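Ent-copalyl diphosphate synthase (Streptomyces platensis, PDB 5BP8) is a bacterial enzyme of the terpene cyclase class, a mainly helical protein probably related in fold to squalene-hopene cyclases. Local coordinates at residues 353-358 with 378-383; 328-333 with 371-376. All blocks are in the same frame, centred on the assembly; numbering follows the deposited sequence.

Contact 1: residues 353-358 with 378-383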
# COMPACT_ATOMS: atom_id res chain seq x y z
N ALA A 353 15.35 -3.49 -7.14
CA ALA A 353 16.13 -2.35 -6.62
C ALA A 353 16.51 -2.51 -5.16
O ALA A 353 17.68 -2.30 -4.79
CB ALA A 353 15.39 -1.03 -6.84
N HIS A 354 15.55 -2.88 -4.30
CA HIS A 354 15.82 -2.99 -2.89
C HIS A 354 16.77 -4.18 -2.58
O HIS A 354 17.62 -4.10 -1.68
CB HIS A 354 14.50 -3.02 -2.08
CG HIS A 354 13.75 -1.72 -2.18
ND1 HIS A 354 12.37 -1.64 -2.11
CD2 HIS A 354 14.19 -0.46 -2.37
CE1 HIS A 354 12.01 -0.38 -2.26
NE2 HIS A 354 13.09 0.36 -2.43
N ILE A 355 16.64 -5.24 -3.35
CA ILE A 355 17.55 -6.38 -3.24
C ILE A 355 18.96 -5.98 -3.68
O ILE A 355 19.93 -6.34 -3.02
CB ILE A 355 17.02 -7.60 -4.01
CG1 ILE A 355 15.78 -8.10 -3.28
CG2 ILE A 355 18.04 -8.75 -4.00
CD1 ILE A 355 14.93 -9.04 -4.09
N LEU A 356 19.05 -5.19 -4.73
CA LEU A 356 20.36 -4.66 -5.15
C LEU A 356 21.02 -3.86 -4.03
O LEU A 356 22.24 -4.01 -3.78
CB LEU A 356 20.24 -3.84 -6.42
CG LEU A 356 21.51 -3.17 -6.95
CD1 LEU A 356 22.57 -4.21 -7.20
CD2 LEU A 356 21.25 -2.41 -8.21
N GLU A 357 20.24 -3.04 -3.32
CA GLU A 357 20.78 -2.30 -2.19
C GLU A 357 21.22 -3.21 -1.05
O GLU A 357 22.31 -3.02 -0.50
CB GLU A 357 19.80 -1.26 -1.67
CG GLU A 357 19.43 -0.21 -2.72
CD GLU A 357 18.41 0.79 -2.20
OE1 GLU A 357 17.45 0.35 -1.49
OE2 GLU A 357 18.57 2.00 -2.51
N ALA A 358 20.38 -4.17 -0.65
CA ALA A 358 20.75 -5.02 0.47
C ALA A 358 22.05 -5.78 0.15
O ALA A 358 22.98 -5.82 0.98
CB ALA A 358 19.64 -5.99 0.79
N ARG A 378 25.21 -8.09 -10.06
CA ARG A 378 25.38 -7.59 -11.42
C ARG A 378 24.26 -8.06 -12.37
O ARG A 378 23.90 -7.36 -13.30
CB ARG A 378 26.80 -7.88 -11.91
CG ARG A 378 27.81 -6.86 -11.36
CD ARG A 378 29.13 -7.52 -10.89
NE ARG A 378 29.28 -8.80 -11.56
CZ ARG A 378 29.96 -9.86 -11.13
NH1 ARG A 378 30.67 -9.83 -9.99
NH2 ARG A 378 29.90 -10.96 -11.86
N MSE A 379 23.67 -9.21 -12.10
CA MSE A 379 22.50 -9.63 -12.87
C MSE A 379 21.20 -8.88 -12.59
O MSE A 379 20.30 -8.81 -13.48
CB MSE A 379 22.19 -11.01 -12.41
CG MSE A 379 21.10 -11.71 -13.20
SE MSE A 379 20.70 -12.90 -11.76
CE MSE A 379 19.57 -14.40 -12.20
N ILE A 380 21.04 -8.40 -11.36
CA ILE A 380 19.91 -7.51 -11.01
C ILE A 380 20.14 -6.17 -11.71
O ILE A 380 19.22 -5.57 -12.28
CB ILE A 380 19.82 -7.24 -9.50
CG1 ILE A 380 19.45 -8.51 -8.74
CG2 ILE A 380 18.79 -6.14 -9.22
CD1 ILE A 380 19.54 -8.31 -7.25
N SER A 381 21.39 -5.70 -11.68
CA SER A 381 21.81 -4.57 -12.51
C SER A 381 21.40 -4.73 -13.97
O SER A 381 20.72 -3.85 -14.50
CB SER A 381 23.32 -4.35 -12.42
OG SER A 381 23.64 -3.89 -11.12
N ASP A 382 21.80 -5.84 -14.61
CA ASP A 382 21.33 -6.17 -15.97
C ASP A 382 19.85 -5.85 -16.08
O ASP A 382 19.43 -5.01 -16.86
CB ASP A 382 21.47 -7.67 -16.31
CG ASP A 382 20.89 -8.02 -17.71
OD1 ASP A 382 21.25 -7.33 -18.71
OD2 ASP A 382 20.07 -8.96 -17.81
N TRP A 383 19.09 -6.56 -15.25
CA TRP A 383 17.65 -6.61 -15.35
C TRP A 383 16.99 -5.24 -15.14
O TRP A 383 16.08 -4.89 -15.90
CB TRP A 383 17.12 -7.62 -14.33
CG TRP A 383 15.70 -7.92 -14.47
CD1 TRP A 383 15.12 -8.81 -15.32
CD2 TRP A 383 14.64 -7.32 -13.73
NE1 TRP A 383 13.76 -8.81 -15.14
CE2 TRP A 383 13.44 -7.89 -14.17
CE3 TRP A 383 14.60 -6.35 -12.73
CZ2 TRP A 383 12.20 -7.53 -13.65
CZ3 TRP A 383 13.36 -5.99 -12.20
CH2 TRP A 383 12.19 -6.57 -12.67

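Contact 2: residues 328-333 with 371-376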
# COMPACT_ATOMS: atom_id res chain seq x y z
N SER A 328 18.58 -15.14 3.27
CA SER A 328 17.15 -15.33 3.11
C SER A 328 16.63 -14.83 1.77
O SER A 328 15.59 -15.29 1.32
CB SER A 328 16.35 -14.65 4.24
OG SER A 328 16.68 -13.26 4.34
N LEU A 329 17.32 -13.88 1.15
CA LEU A 329 16.93 -13.39 -0.18
C LEU A 329 17.16 -14.41 -1.29
O LEU A 329 16.50 -14.34 -2.32
CB LEU A 329 17.66 -12.09 -0.51
CG LEU A 329 17.35 -10.90 0.39
CD1 LEU A 329 18.25 -9.72 0.07
CD2 LEU A 329 15.88 -10.52 0.27
N MSE A 330 18.07 -15.37 -1.08
CA MSE A 330 18.39 -16.36 -2.14
C MSE A 330 17.24 -17.28 -2.47
O MSE A 330 17.17 -17.78 -3.60
CB MSE A 330 19.68 -17.14 -1.77
CG MSE A 330 20.87 -16.21 -1.52
SE MSE A 330 21.48 -15.24 -3.13
CE MSE A 330 20.87 -13.46 -2.59
N HIS A 331 16.30 -17.49 -1.54
CA HIS A 331 15.07 -18.26 -1.76
C HIS A 331 14.28 -17.68 -2.92
O HIS A 331 13.50 -18.39 -3.57
CB HIS A 331 14.11 -18.19 -0.54
CG HIS A 331 14.63 -18.82 0.71
ND1 HIS A 331 14.97 -20.16 0.79
CD2 HIS A 331 14.81 -18.31 1.95
CE1 HIS A 331 15.38 -20.43 2.02
NE2 HIS A 331 15.29 -19.33 2.75
N PHE A 332 14.41 -16.38 -3.13
CA PHE A 332 13.62 -15.65 -4.13
C PHE A 332 14.37 -15.45 -5.45
O PHE A 332 13.87 -14.74 -6.36
CB PHE A 332 13.23 -14.28 -3.56
CG PHE A 332 12.43 -14.35 -2.30
CD1 PHE A 332 11.04 -14.38 -2.34
CD2 PHE A 332 13.05 -14.36 -1.06
CE1 PHE A 332 10.29 -14.43 -1.17
CE2 PHE A 332 12.32 -14.41 0.12
CZ PHE A 332 10.94 -14.45 0.06
N ARG A 333 15.55 -16.05 -5.60
CA ARG A 333 16.31 -15.93 -6.84
C ARG A 333 15.58 -16.67 -7.96
O ARG A 333 15.12 -17.79 -7.77
CB ARG A 333 17.73 -16.49 -6.68
CG ARG A 333 18.63 -16.27 -7.90
CD ARG A 333 19.61 -17.42 -8.09
NE ARG A 333 20.72 -17.37 -7.13
CZ ARG A 333 20.98 -18.28 -6.18
NH1 ARG A 333 20.21 -19.36 -6.01
NH2 ARG A 333 22.03 -18.11 -5.39
N GLY A 371 32.16 -12.57 -3.20
CA GLY A 371 31.91 -13.69 -4.11
C GLY A 371 30.55 -14.34 -3.89
O GLY A 371 29.94 -14.85 -4.83
N ARG A 372 30.08 -14.33 -2.65
CA ARG A 372 28.81 -14.94 -2.31
C ARG A 372 27.63 -14.30 -3.09
O ARG A 372 26.70 -15.00 -3.50
CB ARG A 372 28.59 -14.78 -0.82
CG ARG A 372 27.69 -15.81 -0.18
CD ARG A 372 27.85 -15.69 1.33
NE ARG A 372 26.86 -16.48 2.04
CZ ARG A 372 26.90 -17.80 2.22
NH1 ARG A 372 27.89 -18.54 1.71
NH2 ARG A 372 25.93 -18.39 2.90
N TYR A 373 27.68 -12.98 -3.29
CA TYR A 373 26.53 -12.25 -3.88
C TYR A 373 26.87 -11.43 -5.12
O TYR A 373 25.98 -10.86 -5.78
CB TYR A 373 25.91 -11.34 -2.82
CG TYR A 373 25.64 -12.04 -1.50
CD1 TYR A 373 24.64 -13.01 -1.39
CD2 TYR A 373 26.39 -11.74 -0.37
CE1 TYR A 373 24.41 -13.65 -0.19
CE2 TYR A 373 26.15 -12.37 0.83
CZ TYR A 373 25.16 -13.32 0.92
OH TYR A 373 24.96 -13.96 2.13
N GLY A 374 28.16 -11.40 -5.48
CA GLY A 374 28.66 -10.49 -6.49
C GLY A 374 27.93 -10.66 -7.79
O GLY A 374 27.50 -9.67 -8.39
N ALA A 375 27.76 -11.91 -8.20
CA ALA A 375 27.02 -12.25 -9.41
C ALA A 375 25.59 -11.77 -9.41
O ALA A 375 25.10 -11.25 -10.42
CB ALA A 375 26.97 -13.74 -9.58
N GLU A 376 24.89 -12.05 -8.31
CA GLU A 376 23.47 -11.67 -8.21
C GLU A 376 23.33 -10.17 -8.34
O GLU A 376 22.40 -9.70 -9.00
CB GLU A 376 22.88 -12.19 -6.90
CG GLU A 376 22.60 -13.70 -6.88
CD GLU A 376 23.82 -14.57 -6.62
OE1 GLU A 376 24.94 -14.06 -6.41
OE2 GLU A 376 23.64 -15.81 -6.61

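Contact 1: residues 353-358 with 378-383
Ile355 and Ile380 meet at about a right angle, methyl against methyl: CG2 of Ile355 lies 3.6 Å from CD1 of Ile380. That same CD1 also comes within 4.0 Å of the backbone N of Leu356, so the far end of Ile380 rests against the wall of the opposing helix as well as on its side chains. The other branch of Ile380 serves a different partner, CG2 reaching CB of Leu356 at 3.9 Å. A beta-branched residue suits this place because its two arms part at CB and can touch two neighbours on successive positions of the facing helix. With CG1 of Ile380 anti to the carbonyl carbon (chi1 -68°) and CG2 anti to the backbone N, the CD1 end is directed mainly at Ile355 and CG2 at Leu356. Leu356 carries its CG anti to the backbone N (chi1 177°), which takes its two methyls past Ile380 to Ser381, whose OG lies 4.0 Å from CD2 of Leu356. This is a van der Waals contact; the hydroxyl is hydrogen-bonded back to the carbonyl O of Ile377, so a small polar residue can sit beside leucine methyls with its polarity satisfied inside its own helix.

Around this buried apolar patch, Phe338 packs on both isoleucines, and Ile355 also touches Ala311 of helix 307-319. On another side of helix 349-365, ND1 of His354 is hydrogen-bonded to OD1 of Asp308. The segment axes approach to 9.7 Å, and Ile355, Leu356 and Ile380 fill the interface. Running at 152° to each other, the two form an antiparallel helical hairpin, the unit from which the alpha-alpha barrels of squalene-hopene cyclase relatives are built.

Contact 2: residues 328-333 with 371-376
Arg333 turns the edge of its guanidinium to Glu376, and a single carboxylate oxygen takes the whole approach. NH2 of Arg333 reaches OE2 of Glu376 at 3.1 Å with an N-H...O angle of 155°, and OE2 lies close to the guanidinium plane; NE of Arg333 adds a weak bond to that OE2 at 3.4 Å. The two flat groups are 41° apart, and NH2 comes to the anti side of OE2, tilted out of the carboxylate plane, unlike the paired, two-oxygen form of this salt bridge. Arginine is long enough to span from loop to helix, and Glu376 folds at chi2 (80°) to meet it.

Beside this ion pair lies Met330, present as selenomethionine, whose SE sits 4.1 Å from OE2 of Glu376. Its flexible chain, bent at chi2 and chi3, brings CE to within 4.0 Å of CD1 of Tyr373, while SE lies at the ring's edge, 5.5 Å from the centroid. Tyrosine suits both needs, offering a ring edge to Met330 and a hydroxyl hydrogen-bonded to Asp327. A Met-aromatic contact flanked by a salt bridge thus joins the 328-333 loop to the helical hairpin of 349-365 and 370-386.

From the N terminus, the chain leaves helix 307-319 and enters the loop holding 328-333, then runs through helix 349-365, which carries 353-358, and turns back into helix 370-386, where 371-376 and 378-383 follow in turn. Contact 1 closes the hairpin of helices 349-365 and 370-386, with 19 mostly helical residues between its segments; contact 2 closes a longer span of 37, from the loop to the start of helix 370-386. The segments alternate, so the two closures cross. Their centres are 10 Å apart, and Leu329 packs on Ile355 and Ala358, joining the loop to helix 349-365; with helix 370-386 used by both contacts, all three elements are tied together.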